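Local coordinates for Alpha/beta hydrolase family protein (Bacillus anthracis, PDB 3OOS), which is probably a hydrolase with the alpha/beta-hydrolase fold, although its natural substrate and the reaction it catalyses have not been established, at residues Y17-E22 / S51-N56; Y32-D37 / K194-R199; I8-G13 / R85-I90; E114-I119 / V220-F225. All blocks are in the same frame, centred on the assembly; numbering follows the deposited sequence.

Interaction 1: Y17-E22 / S51-N56; sequences YFLKGE and SVYLVN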
loop_
_atom_site.group_PDB
_atom_site.type_symbol
_atom_site.label_atom_id
_atom_site.label_comp_id
_atom_site.label_asym_id
_atom_site.label_seq_id
_atom_site.Cartn_x
_atom_site.Cartn_y
_atom_site.Cartn_z
ATOM N N TYR A 17 2.353 8.586 13.558
ATOM C CA TYR A 17 1.183 8.185 12.773
ATOM C C TYR A 17 0.131 9.282 12.799
ATOM O O TYR A 17 0.144 10.161 13.668
ATOM C CB TYR A 17 0.588 6.854 13.271
ATOM C CG TYR A 17 -0.091 6.975 14.615
ATOM C CD1 TYR A 17 -1.453 7.294 14.714
ATOM C CD2 TYR A 17 0.630 6.793 15.791
ATOM C CE1 TYR A 17 -2.069 7.426 15.956
ATOM C CE2 TYR A 17 0.023 6.922 17.029
ATOM C CZ TYR A 17 -1.321 7.234 17.106
ATOM O OH TYR A 17 -1.907 7.369 18.340
ATOM N N PHE A 18 -0.793 9.209 11.851
ATOM C CA PHE A 18 -1.826 10.219 11.718
ATOM C C PHE A 18 -3.185 9.576 11.902
ATOM O O PHE A 18 -3.435 8.487 11.378
ATOM C CB PHE A 18 -1.681 10.930 10.366
ATOM C CG PHE A 18 -0.298 11.477 10.143
ATOM C CD1 PHE A 18 0.032 12.758 10.577
ATOM C CD2 PHE A 18 0.693 10.686 9.562
ATOM C CE1 PHE A 18 1.324 13.261 10.413
ATOM C CE2 PHE A 18 1.991 11.176 9.390
ATOM C CZ PHE A 18 2.306 12.466 9.820
ATOM N N LEU A 19 -4.044 10.240 12.671
ATOM C CA LEU A 19 -5.385 9.733 12.948
ATOM C C LEU A 19 -6.460 10.604 12.313
ATOM O O LEU A 19 -6.416 11.833 12.407
ATOM C CB LEU A 19 -5.634 9.639 14.459
ATOM C CG LEU A 19 -7.038 9.166 14.876
ATOM C CD1 LEU A 19 -7.258 7.692 14.526
ATOM C CD2 LEU A 19 -7.278 9.399 16.355
ATOM N N LYS A 20 -7.425 9.955 11.667
ATOM C CA LYS A 20 -8.629 10.632 11.186
ATOM C C LYS A 20 -9.786 9.647 11.132
ATOM O O LYS A 20 -9.624 8.507 10.693
ATOM C CB LYS A 20 -8.401 11.262 9.806
ATOM C CG LYS A 20 -9.594 12.050 9.268
ATOM C CD LYS A 20 -9.269 12.686 7.928
ATOM C CE LYS A 20 -10.515 13.254 7.261
ATOM N NZ LYS A 20 -10.200 13.927 5.972
ATOM N N GLY A 21 -10.947 10.089 11.604
ATOM C CA GLY A 21 -12.171 9.315 11.460
ATOM C C GLY A 21 -12.687 8.703 12.744
ATOM O O GLY A 21 -11.943 8.528 13.712
ATOM N N GLU A 22 -13.978 8.388 12.733
ATOM C CA GLU A 22 -14.635 7.673 13.819
ATOM C C GLU A 22 -15.073 6.308 13.313
ATOM O O GLU A 22 -15.396 6.142 12.128
ATOM C CB GLU A 22 -15.858 8.449 14.316
ATOM C CG GLU A 22 -15.546 9.780 14.971
ATOM C CD GLU A 22 -16.795 10.471 15.486
ATOM O OE1 GLU A 22 -17.403 9.969 16.455
ATOM O OE2 GLU A 22 -17.168 11.519 14.922
ATOM N N SER A 51 -11.894 4.624 12.178
ATOM C CA SER A 51 -10.823 5.405 12.784
ATOM C C SER A 51 -9.546 4.933 12.109
ATOM O O SER A 51 -9.098 3.807 12.344
ATOM C CB SER A 51 -10.742 5.157 14.290
ATOM O OG SER A 51 -11.914 5.602 14.952
ATOM N N VAL A 52 -8.980 5.778 11.253
ATOM C CA VAL A 52 -7.826 5.384 10.441
ATOM C C VAL A 52 -6.503 5.819 11.055
ATOM O O VAL A 52 -6.294 7.002 11.323
ATOM C CB VAL A 52 -7.952 5.905 8.986
ATOM C CG1 VAL A 52 -6.757 5.460 8.141
ATOM C CG2 VAL A 52 -9.255 5.413 8.363
ATOM N N TYR A 53 -5.631 4.837 11.277
ATOM C CA TYR A 53 -4.279 5.053 11.778
ATOM C C TYR A 53 -3.309 4.927 10.613
ATOM O O TYR A 53 -2.973 3.817 10.185
ATOM C CB TYR A 53 -3.949 4.031 12.878
ATOM C CG TYR A 53 -4.784 4.217 14.125
ATOM C CD1 TYR A 53 -6.083 3.699 14.206
ATOM C CD2 TYR A 53 -4.288 4.921 15.216
ATOM C CE1 TYR A 53 -6.858 3.879 15.350
ATOM C CE2 TYR A 53 -5.055 5.110 16.359
ATOM C CZ TYR A 53 -6.336 4.585 16.421
ATOM O OH TYR A 53 -7.098 4.771 17.550
ATOM N N LEU A 54 -2.891 6.076 10.090
ATOM C CA LEU A 54 -1.970 6.145 8.958
ATOM C C LEU A 54 -0.542 6.193 9.494
ATOM O O LEU A 54 -0.098 7.225 10.000
ATOM C CB LEU A 54 -2.284 7.376 8.097
ATOM C CG LEU A 54 -1.443 7.633 6.841
ATOM C CD1 LEU A 54 -1.626 6.522 5.814
ATOM C CD2 LEU A 54 -1.807 8.990 6.240
ATOM N N VAL A 55 0.162 5.068 9.386
ATOM C CA VAL A 55 1.436 4.871 10.082
ATOM C C VAL A 55 2.673 5.171 9.232
ATOM O O VAL A 55 2.783 4.734 8.084
ATOM C CB VAL A 55 1.537 3.429 10.650
ATOM C CG1 VAL A 55 2.860 3.208 11.393
ATOM C CG2 VAL A 55 0.356 3.136 11.566
ATOM N N ASN A 56 3.597 5.929 9.820
ATOM C CA ASN A 56 4.959 6.041 9.304
ATOM C C ASN A 56 5.824 4.927 9.893
ATOM O O ASN A 56 6.032 4.861 11.110
ATOM C CB ASN A 56 5.555 7.426 9.615
ATOM C CG ASN A 56 5.253 8.460 8.534
ATOM O OD1 ASN A 56 5.264 9.672 8.790
ATOM N ND2 ASN A 56 4.996 7.991 7.324
#
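Tyr17 and Tyr53 reach the same face of the sheet by different first torsions. In Tyr17, CG stands between its own backbone N and carbonyl carbon (chi1 70°). In Tyr53, CG lies beside the backbone N and trans to the carbonyl carbon (chi1 -66°). The two side chains run side by side in the same direction. Tyr17 CE1 comes to the edge of the Tyr53 ring, 3.4 Å from Tyr53 CD2. The ring planes are oblique, 42° apart. Leu19 takes one face of the same ring. Its CD1 sits nearly over the middle, 3.8 Å from the Tyr53 ring centroid, in a CH-pi contact. Tyr17 CB meets Val55 CG2 at 4.1 Å. Phe18 and Leu54 pair on the other face, with Phe18 CB 4.3 Å from Leu54 CB.

The backbones run antiparallel. Phe18 N donates to Leu54 O at 2.8 Å, and Leu54 N returns a bond to Phe18 O. Lys20 and Val52 repeat the exchange, with Val52 N 2.9 Å from Lys20 O. On its other side strand 51-55 runs parallel to 25-28. This is the usual reversal near the start of an alpha/beta-hydrolase sheet. Leu81 and Ile84 of helix 74-87 touch Val55. The chemistry thus divides in two: paired amides hold the strands, while aromatic and aliphatic side chains pack along the Tyr17 face and Phe18, Val52 and Leu54 lie on the other.

Interaction 2: Y32-D37 / K194-R199; sequences YSEYND and KTVGNR. With SO4 (sulfate ion), chain B.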
loop_
_atom_site.group_PDB
_atom_site.type_symbol
_atom_site.label_atom_id
_atom_site.label_comp_id
_atom_site.label_asym_id
_atom_site.label_seq_id
_atom_site.Cartn_x
_atom_site.Cartn_y
_atom_site.Cartn_z
ATOM N N TYR A 32 6.986 1.346 1.477
ATOM C CA TYR A 32 8.120 2.259 1.303
ATOM C C TYR A 32 7.714 3.700 1.011
ATOM O O TYR A 32 8.209 4.320 0.070
ATOM C CB TYR A 32 9.118 1.729 0.253
ATOM C CG TYR A 32 8.505 1.110 -0.985
ATOM C CD1 TYR A 32 8.000 1.907 -2.013
ATOM C CD2 TYR A 32 8.458 -0.276 -1.140
ATOM C CE1 TYR A 32 7.447 1.339 -3.154
ATOM C CE2 TYR A 32 7.909 -0.854 -2.283
ATOM C CZ TYR A 32 7.403 -0.040 -3.282
ATOM O OH TYR A 32 6.854 -0.602 -4.414
ATOM N N SER A 33 6.819 4.229 1.839
ATOM C CA SER A 33 6.347 5.607 1.705
ATOM C C SER A 33 6.307 6.305 3.053
ATOM O O SER A 33 6.086 5.671 4.085
ATOM C CB SER A 33 4.945 5.647 1.093
ATOM O OG SER A 33 4.914 5.029 -0.174
ATOM N N GLU A 34 6.509 7.618 3.039
ATOM C CA GLU A 34 6.351 8.411 4.254
ATOM C C GLU A 34 5.263 9.461 4.094
ATOM O O GLU A 34 5.144 10.092 3.049
ATOM C CB GLU A 34 7.676 9.040 4.697
ATOM C CG GLU A 34 8.327 9.980 3.686
ATOM C CD GLU A 34 9.722 10.419 4.100
ATOM O OE1 GLU A 34 10.154 10.116 5.234
ATOM O OE2 GLU A 34 10.391 11.079 3.284
ATOM N N TYR A 35 4.471 9.628 5.147
ATOM C CA TYR A 35 3.296 10.483 5.133
ATOM C C TYR A 35 3.475 11.722 6.005
ATOM O O TYR A 35 4.366 11.783 6.851
ATOM C CB TYR A 35 2.082 9.696 5.636
ATOM C CG TYR A 35 1.817 8.402 4.901
ATOM C CD1 TYR A 35 1.240 8.406 3.632
ATOM C CD2 TYR A 35 2.127 7.172 5.481
ATOM C CE1 TYR A 35 0.985 7.221 2.954
ATOM C CE2 TYR A 35 1.875 5.977 4.812
ATOM C CZ TYR A 35 1.304 6.012 3.550
ATOM O OH TYR A 35 1.042 4.839 2.879
ATOM N N ASN A 36 2.615 12.710 5.778
ATOM C CA ASN A 36 2.512 13.875 6.651
ATOM C C ASN A 36 1.036 14.156 6.940
ATOM O O ASN A 36 0.173 13.379 6.528
ATOM C CB ASN A 36 3.235 15.086 6.046
ATOM C CG ASN A 36 2.679 15.495 4.695
ATOM O OD1 ASN A 36 1.468 15.583 4.511
ATOM N ND2 ASN A 36 3.572 15.766 3.745
ATOM N N ASP A 37 0.744 15.253 7.635
ATOM C CA ASP A 37 -0.627 15.508 8.091
ATOM C C ASP A 37 -1.630 15.917 7.000
ATOM O O ASP A 37 -2.797 16.175 7.297
ATOM C CB ASP A 37 -0.654 16.468 9.293
ATOM C CG ASP A 37 -0.219 17.885 8.947
ATOM O OD1 ASP A 37 0.026 18.198 7.763
ATOM O OD2 ASP A 37 -0.133 18.702 9.886
ATOM N N LYS A 194 5.612 10.077 0.052
ATOM C CA LYS A 194 6.853 10.140 -0.716
ATOM C C LYS A 194 7.641 8.843 -0.556
ATOM O O LYS A 194 7.725 8.291 0.538
ATOM C CB LYS A 194 7.699 11.329 -0.253
ATOM C CG LYS A 194 8.449 12.047 -1.366
ATOM C CD LYS A 194 8.958 13.403 -0.893
ATOM C CE LYS A 194 10.192 13.263 -0.015
ATOM N NZ LYS A 194 11.391 12.876 -0.809
ATOM N N THR A 195 8.213 8.364 -1.656
ATOM C CA THR A 195 9.003 7.133 -1.634
ATOM C C THR A 195 10.182 7.262 -0.671
ATOM O O THR A 195 10.894 8.268 -0.686
ATOM C CB THR A 195 9.518 6.778 -3.035
ATOM O OG1 THR A 195 8.408 6.671 -3.928
ATOM C CG2 THR A 195 10.263 5.449 -3.018
ATOM N N VAL A 196 10.363 6.245 0.171
ATOM C CA VAL A 196 11.508 6.178 1.079
ATOM C C VAL A 196 12.549 5.225 0.490
ATOM O O VAL A 196 12.341 4.009 0.452
ATOM C CB VAL A 196 11.089 5.743 2.512
ATOM C CG1 VAL A 196 12.304 5.638 3.427
ATOM C CG2 VAL A 196 10.089 6.730 3.095
ATOM N N GLY A 197 13.662 5.795 0.033
ATOM C CA GLY A 197 14.716 5.052 -0.661
ATOM C C GLY A 197 15.248 3.842 0.084
ATOM O O GLY A 197 15.395 2.769 -0.504
ATOM N N ASN A 198 15.528 4.005 1.376
ATOM C CA ASN A 198 16.038 2.904 2.195
ATOM C C ASN A 198 15.117 1.695 2.137
ATOM O O ASN A 198 15.571 0.556 2.036
ATOM C CB ASN A 198 16.205 3.339 3.659
ATOM C CG ASN A 198 17.472 4.146 3.902
ATOM O OD1 ASN A 198 17.518 4.977 4.815
ATOM N ND2 ASN A 198 18.505 3.903 3.102
ATOM N N ARG A 199 13.815 1.962 2.190
ATOM C CA ARG A 199 12.810 0.913 2.266
ATOM C C ARG A 199 12.525 0.297 0.891
ATOM O O ARG A 199 12.327 -0.915 0.779
ATOM C CB ARG A 199 11.532 1.450 2.915
ATOM C CG ARG A 199 11.709 1.920 4.367
ATOM C CD ARG A 199 10.354 2.116 5.051
ATOM N NE ARG A 199 9.609 0.860 5.032
ATOM C CZ ARG A 199 9.598 -0.034 6.016
ATOM N NH1 ARG A 199 10.252 0.197 7.151
ATOM N NH2 ARG A 199 8.918 -1.161 5.861
HETATM S S SO4 B . 3.753 1.081 -5.239
HETATM O O1 SO4 B . 5.155 1.041 -5.644
HETATM O O2 SO4 B . 2.911 0.815 -6.397
HETATM O O3 SO4 B . 3.527 0.086 -4.197
HETATM O O4 SO4 B . 3.449 2.409 -4.709
HETATM O O HOH W 1 6.030 5.544 -2.676
HETATM O O HOH W 2 11.850 10.024 1.238
#
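Backbone hydrogen bonds join Tyr32 and Glu34 to segment 194-199. Val196 N donates to Tyr32 O at 2.9 Å. Glu34 N donates to Lys194 O at 2.9 Å, and a weak bond returns from Lys194 N to Glu34 O. Strands 33-34 and 194-195 therefore form a small antiparallel pair apart from the main sheet.

Two waters bridge the segments. One lies 2.8 Å from Ser33 OG and also bonds Thr195 OG1. The other donates to Glu34 OE2 at 2.7 Å and to Thr195 O.

Apolar contact comes from Val196 and Arg199. Glu34 CG lies between the backbone N and the carbonyl carbon (chi1 60°), which lays CB and CG against Val196 CG2. That methyl is 3.7 Å from Glu34 CB, the two side chains crossing nearly at right angles. Arg199 CB packs on Tyr32 CB at 3.6 Å.

Among the charged groups, Glu34 OE2 and Lys194 NZ stay 4.6 Å apart, beyond a salt bridge, while Glu34 OE1 accepts from Gly61 N. The Arg199 guanidinium bonds Leu31 O, Lys58 O and Thr77 OG1.

The ligand contact is Tyr32 OH, which donates to sulfate O1 at 2.7 Å. Ser99 OG, His30 NE2 and Ala100 N also bind this sulfate. Ser99 lies in a GxSxG nucleophile-elbow pattern, so the ion probably marks the active site. The sulfate, probably from the crystallisation liquor, meets hydroxyl, imidazole and backbone N-H groups, consistent with a pocket that can take an anionic or polar group.

Interaction 3: I8-G13 / R85-I90; sequences IKTPRG and REALYI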
loop_
_atom_site.group_PDB
_atom_site.type_symbol
_atom_site.label_atom_id
_atom_site.label_comp_id
_atom_site.label_asym_id
_atom_site.label_seq_id
_atom_site.Cartn_x
_atom_site.Cartn_y
_atom_site.Cartn_z
ATOM N N ILE A 8 3.959 7.946 19.124
ATOM C CA ILE A 8 3.715 6.909 20.132
ATOM C C ILE A 8 5.009 6.161 20.445
ATOM O O ILE A 8 5.778 5.846 19.535
ATOM C CB ILE A 8 2.586 5.935 19.668
ATOM C CG1 ILE A 8 2.139 5.017 20.814
ATOM C CG2 ILE A 8 3.010 5.134 18.421
ATOM C CD1 ILE A 8 0.796 4.341 20.565
ATOM N N LYS A 9 5.249 5.916 21.735
ATOM C CA LYS A 9 6.418 5.152 22.170
ATOM C C LYS A 9 6.037 3.701 22.446
ATOM O O LYS A 9 5.081 3.422 23.173
ATOM C CB LYS A 9 7.075 5.789 23.403
ATOM C CG LYS A 9 7.949 7.001 23.082
ATOM C CD LYS A 9 8.810 7.421 24.271
ATOM C CE LYS A 9 9.822 8.485 23.858
ATOM N NZ LYS A 9 10.670 8.963 24.989
ATOM N N THR A 10 6.785 2.779 21.845
ATOM C CA THR A 10 6.560 1.340 22.023
ATOM C C THR A 10 7.878 0.647 22.389
ATOM O O THR A 10 8.948 1.235 22.214
ATOM C CB THR A 10 5.983 0.662 20.744
ATOM O OG1 THR A 10 7.046 0.381 19.824
ATOM C CG2 THR A 10 4.926 1.532 20.064
ATOM N N PRO A 11 7.810 -0.611 22.877
ATOM C CA PRO A 11 9.024 -1.397 23.133
ATOM C C PRO A 11 9.870 -1.613 21.877
ATOM O O PRO A 11 11.057 -1.941 21.980
ATOM C CB PRO A 11 8.475 -2.738 23.628
ATOM C CG PRO A 11 7.147 -2.421 24.185
ATOM C CD PRO A 11 6.600 -1.312 23.345
ATOM N N ARG A 12 9.259 -1.429 20.706
ATOM C CA ARG A 12 9.958 -1.597 19.435
ATOM C C ARG A 12 10.367 -0.264 18.793
ATOM O O ARG A 12 10.846 -0.229 17.656
ATOM C CB ARG A 12 9.132 -2.473 18.484
ATOM C CG ARG A 12 9.083 -3.937 18.928
ATOM C CD ARG A 12 8.400 -4.834 17.911
ATOM N NE ARG A 12 9.049 -4.785 16.603
ATOM C CZ ARG A 12 10.039 -5.581 16.209
ATOM N NH1 ARG A 12 10.518 -6.521 17.018
ATOM N NH2 ARG A 12 10.541 -5.444 14.993
ATOM N N GLY A 13 10.196 0.821 19.545
ATOM C CA GLY A 13 10.616 2.147 19.101
ATOM C C GLY A 13 9.497 3.169 19.071
ATOM O O GLY A 13 8.345 2.866 19.413
ATOM N N ARG A 85 -0.275 -1.385 17.792
ATOM C CA ARG A 85 -1.604 -1.862 18.188
ATOM C C ARG A 85 -1.705 -2.091 19.704
ATOM O O ARG A 85 -2.653 -1.623 20.345
ATOM C CB ARG A 85 -1.982 -3.132 17.414
ATOM C CG ARG A 85 -3.412 -3.607 17.697
ATOM C CD ARG A 85 -3.690 -5.031 17.186
ATOM N NE ARG A 85 -2.665 -6.013 17.563
ATOM C CZ ARG A 85 -2.451 -6.469 18.799
ATOM N NH1 ARG A 85 -3.177 -6.032 19.825
ATOM N NH2 ARG A 85 -1.496 -7.365 19.012
ATOM N N GLU A 86 -0.721 -2.798 20.259
ATOM C CA GLU A 86 -0.668 -3.087 21.694
ATOM C C GLU A 86 -0.526 -1.824 22.547
ATOM O O GLU A 86 -1.143 -1.714 23.607
ATOM C CB GLU A 86 0.475 -4.059 22.000
ATOM C CG GLU A 86 0.250 -5.468 21.468
ATOM C CD GLU A 86 -0.677 -6.285 22.345
ATOM O OE1 GLU A 86 -0.759 -6.000 23.559
ATOM O OE2 GLU A 86 -1.317 -7.219 21.823
ATOM N N ALA A 87 0.283 -0.877 22.072
ATOM C CA ALA A 87 0.513 0.392 22.772
ATOM C C ALA A 87 -0.726 1.291 22.743
ATOM O O ALA A 87 -0.895 2.160 23.601
ATOM C CB ALA A 87 1.721 1.116 22.185
ATOM N N LEU A 88 -1.596 1.058 21.761
ATOM C CA LEU A 88 -2.884 1.744 21.675
ATOM C C LEU A 88 -3.983 1.015 22.454
ATOM O O LEU A 88 -5.134 1.457 22.464
ATOM C CB LEU A 88 -3.305 1.885 20.206
ATOM C CG LEU A 88 -2.546 2.922 19.377
ATOM C CD1 LEU A 88 -2.743 2.692 17.886
ATOM C CD2 LEU A 88 -2.980 4.328 19.785
ATOM N N TYR A 89 -3.626 -0.099 23.097
ATOM C CA TYR A 89 -4.598 -0.931 23.821
ATOM C C TYR A 89 -5.798 -1.306 22.941
ATOM O O TYR A 89 -6.957 -1.282 23.371
ATOM C CB TYR A 89 -5.014 -0.272 25.150
ATOM C CG TYR A 89 -3.972 -0.467 26.224
ATOM C CD1 TYR A 89 -4.073 -1.524 27.127
ATOM C CD2 TYR A 89 -2.866 0.381 26.317
ATOM C CE1 TYR A 89 -3.113 -1.726 28.106
ATOM C CE2 TYR A 89 -1.893 0.184 27.295
ATOM C CZ TYR A 89 -2.026 -0.875 28.185
ATOM O OH TYR A 89 -1.084 -1.091 29.163
ATOM N N ILE A 90 -5.484 -1.641 21.691
ATOM C CA ILE A 90 -6.462 -2.123 20.723
ATOM C C ILE A 90 -6.282 -3.633 20.621
ATOM O O ILE A 90 -5.174 -4.112 20.398
ATOM C CB ILE A 90 -6.264 -1.440 19.344
ATOM C CG1 ILE A 90 -6.699 0.031 19.406
ATOM C CG2 ILE A 90 -7.016 -2.187 18.234
ATOM C CD1 ILE A 90 -6.326 0.849 18.166
#
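Gly13 O is gripped twice by Thr10, the residue whose methyl rests on Ala87. Thr10 OG1 donates to Gly13 O at 2.8 Å, in the carbonyl plane and on a lone pair. Thr10 N donates to the same oxygen at 2.9 Å. Thr10 OG1 also accepts from Arg12 N at 3.0 Å, which makes an ST turn. With OG1 held this way, CG2 falls trans to the carbonyl carbon and meets the helix.

No hydrogen bond crosses between the segments; the side-chain contact is apolar. Thr10 CG2 lies 3.9 Å from Ala87 CB. Ile8 CD1 reaches the same methyl, 3.7 Å from Ala87 CB. Ile8 CG1 is trans to the backbone N (chi1 -169°), which extends the longer branch toward the helix end. There CD1 also meets Leu88, 3.8 Å from Leu88 CG.

The helix end has its own polar network. Arg85 NH1 and NH2 both hold Glu86 OE2 in a salt bridge, with NH2 to OE2 2.8 Å. Arg85 NH1 also donates to Ile90 O at 2.8 Å. Both partners lie at the edge of the guanidinium, near its plane, and probably restrict its rotation. Arg85 NE forms a further salt bridge with Glu82. Arg12 adds salt bridges to Asp80 and Glu76 on helix 74-87. Leu88 packs further on Tyr17, Tyr53 and Trp93.

Helix 74-87 ends in a Schellman motif with Tyr89 at positive phi, set against a beta hairpin whose type I turn runs from Thr10 to Gly13.

Interaction 4: E114-I119 / V220-F225; sequences ESLTKI and VKIPSF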
loop_
_atom_site.group_PDB
_atom_site.type_symbol
_atom_site.label_atom_id
_atom_site.label_comp_id
_atom_site.label_asym_id
_atom_site.label_seq_id
_atom_site.Cartn_x
_atom_site.Cartn_y
_atom_site.Cartn_z
ATOM N N GLU A 114 -4.783 -13.307 13.769
ATOM C CA GLU A 114 -5.584 -13.285 14.995
ATOM C C GLU A 114 -5.772 -11.866 15.525
ATOM O O GLU A 114 -6.737 -11.590 16.237
ATOM C CB GLU A 114 -4.995 -14.199 16.080
ATOM C CG GLU A 114 -5.803 -14.195 17.376
ATOM C CD GLU A 114 -5.533 -15.389 18.256
ATOM O OE1 GLU A 114 -5.951 -16.506 17.887
ATOM O OE2 GLU A 114 -4.923 -15.201 19.327
ATOM N N SER A 115 -4.861 -10.966 15.156
ATOM C CA SER A 115 -4.955 -9.562 15.551
ATOM C C SER A 115 -5.776 -8.705 14.588
ATOM O O SER A 115 -5.958 -7.513 14.827
ATOM C CB SER A 115 -3.554 -8.960 15.671
ATOM O OG SER A 115 -2.798 -9.638 16.652
ATOM N N LEU A 116 -6.259 -9.304 13.500
ATOM C CA LEU A 116 -6.929 -8.544 12.442
ATOM C C LEU A 116 -8.422 -8.826 12.342
ATOM O O LEU A 116 -8.848 -9.981 12.364
ATOM C CB LEU A 116 -6.265 -8.805 11.083
ATOM C CG LEU A 116 -4.783 -8.443 10.930
ATOM C CD1 LEU A 116 -4.253 -8.965 9.603
ATOM C CD2 LEU A 116 -4.549 -6.934 11.050
ATOM N N THR A 117 -9.211 -7.758 12.233
ATOM C CA THR A 117 -10.651 -7.874 11.994
ATOM C C THR A 117 -10.928 -8.172 10.522
ATOM O O THR A 117 -11.953 -8.776 10.181
ATOM C CB THR A 117 -11.396 -6.579 12.373
ATOM O OG1 THR A 117 -10.819 -5.475 11.666
ATOM C CG2 THR A 117 -11.308 -6.314 13.872
ATOM N N LYS A 118 -10.007 -7.735 9.664
ATOM C CA LYS A 118 -10.118 -7.855 8.211
ATOM C C LYS A 118 -8.845 -7.338 7.551
ATOM O O LYS A 118 -8.065 -6.613 8.175
ATOM C CB LYS A 118 -11.304 -7.028 7.686
ATOM C CG LYS A 118 -11.116 -5.504 7.799
ATOM C CD LYS A 118 -12.431 -4.751 7.671
ATOM C CE LYS A 118 -13.203 -4.762 8.984
ATOM N NZ LYS A 118 -14.591 -4.244 8.842
ATOM N N ILE A 119 -8.650 -7.706 6.287
ATOM C CA ILE A 119 -7.676 -7.025 5.434
ATOM C C ILE A 119 -8.361 -6.462 4.194
ATOM O O ILE A 119 -9.328 -7.044 3.682
ATOM C CB ILE A 119 -6.466 -7.916 5.028
ATOM C CG1 ILE A 119 -6.933 -9.238 4.398
ATOM C CG2 ILE A 119 -5.542 -8.135 6.231
ATOM C CD1 ILE A 119 -5.805 -10.105 3.837
ATOM N N VAL A 220 -5.586 -18.340 5.621
ATOM C CA VAL A 220 -6.053 -17.036 6.094
ATOM C C VAL A 220 -7.583 -17.075 6.166
ATOM O O VAL A 220 -8.258 -17.261 5.147
ATOM C CB VAL A 220 -5.554 -15.890 5.173
ATOM C CG1 VAL A 220 -6.234 -14.558 5.516
ATOM C CG2 VAL A 220 -4.030 -15.759 5.270
ATOM N N LYS A 221 -8.122 -16.903 7.373
ATOM C CA LYS A 221 -9.543 -17.152 7.632
ATOM C C LYS A 221 -10.362 -15.883 7.880
ATOM O O LYS A 221 -11.591 -15.939 7.990
ATOM C CB LYS A 221 -9.711 -18.131 8.809
ATOM C CG LYS A 221 -8.906 -19.443 8.705
ATOM C CD LYS A 221 -9.052 -20.164 7.353
ATOM C CE LYS A 221 -10.463 -20.689 7.092
ATOM N NZ LYS A 221 -10.896 -21.741 8.058
ATOM N N ILE A 222 -9.679 -14.743 7.938
ATOM C CA ILE A 222 -10.317 -13.456 8.215
ATOM C C ILE A 222 -10.993 -12.872 6.971
ATOM O O ILE A 222 -10.613 -13.210 5.844
ATOM C CB ILE A 222 -9.304 -12.424 8.788
ATOM C CG1 ILE A 222 -8.236 -12.067 7.750
ATOM C CG2 ILE A 222 -8.667 -12.947 10.074
ATOM C CD1 ILE A 222 -7.216 -11.062 8.241
ATOM N N PRO A 223 -12.008 -11.992 7.167
ATOM C CA PRO A 223 -12.597 -11.317 6.010
ATOM C C PRO A 223 -11.523 -10.577 5.223
ATOM O O PRO A 223 -10.708 -9.856 5.802
ATOM C CB PRO A 223 -13.574 -10.326 6.645
ATOM C CG PRO A 223 -13.974 -10.974 7.916
ATOM C CD PRO A 223 -12.731 -11.655 8.410
ATOM N N SER A 224 -11.513 -10.788 3.913
ATOM C CA SER A 224 -10.484 -10.228 3.052
ATOM C C SER A 224 -11.130 -9.563 1.852
ATOM O O SER A 224 -11.789 -10.220 1.046
ATOM C CB SER A 224 -9.515 -11.328 2.615
ATOM O OG SER A 224 -8.915 -11.917 3.755
ATOM N N PHE A 225 -10.950 -8.251 1.749
ATOM C CA PHE A 225 -11.593 -7.476 0.700
ATOM C C PHE A 225 -10.553 -7.064 -0.331
ATOM O O PHE A 225 -9.769 -6.140 -0.109
ATOM C CB PHE A 225 -12.331 -6.272 1.304
ATOM C CG PHE A 225 -13.366 -6.657 2.330
ATOM C CD1 PHE A 225 -14.668 -6.969 1.944
ATOM C CD2 PHE A 225 -13.038 -6.719 3.683
ATOM C CE1 PHE A 225 -15.628 -7.339 2.894
ATOM C CE2 PHE A 225 -13.989 -7.081 4.638
ATOM C CZ PHE A 225 -15.286 -7.392 4.242
#
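Ile119 bonds segment 220-225 through both of its backbone polar atoms. Its N donates to Pro223 O at 3.0 Å, and its O accepts from Phe225 N at 2.8 Å. Ile222 CD1 makes apolar contacts with both Leu116 and Ile119. It lies 3.8 Å from Leu116 CB and 3.9 Å from Ile119 CG2, and the side chains of Ile119 and Ile222 cross at about a right angle. Ile119 CG1, set between its backbone N and carbonyl carbon (chi1 53°), meets Ser224 OG at 3.4 Å. Pro223 CD rests on Thr117 O at 3.5 Å. Lys118 CB touches the edge of the Phe225 ring, 4.1 Å from Phe225 CE2.

Strands 116-122 and 224-229 are parallel neighbours in the central alpha/beta-hydrolase sheet. The chain between them is rich in helix, consistent with the cap that many members of this fold insert here.

Further out, Ser224 OG donates to Ile222 O at 3.0 Å. This bond links Ser224 back to the backbone of Ile222. Lys118 NZ bonds Thr277 O and Tyr50 OH. Ala109 of helix 100-112 packs on Ile119. Trp93 and Phe95 of strand 93-98 touch Leu116.

How the interactions relate
Interactions 1, 3 and 4 all reach the main sheet. Interaction 1 lies within the chain loop closed by interaction 3, and they touch where Tyr17 OH lies 3.5 Å from Leu88 CD2. Interaction 4 joins strands farther across the sheet. Its nearest atoms are about 9 Å from interaction 1, but Ser115 OG approaches Arg85 NH2 of interaction 3 at 3.5 Å. Interaction 2 lies off the main sheet and holds the sulfate at the probable active site. It touches interaction 1, with Phe18 CZ 3.5 Å from Asn36 CA. Interactions 2 and 4 lie on opposite sides of the chain's centre, about 26 Å apart between centres.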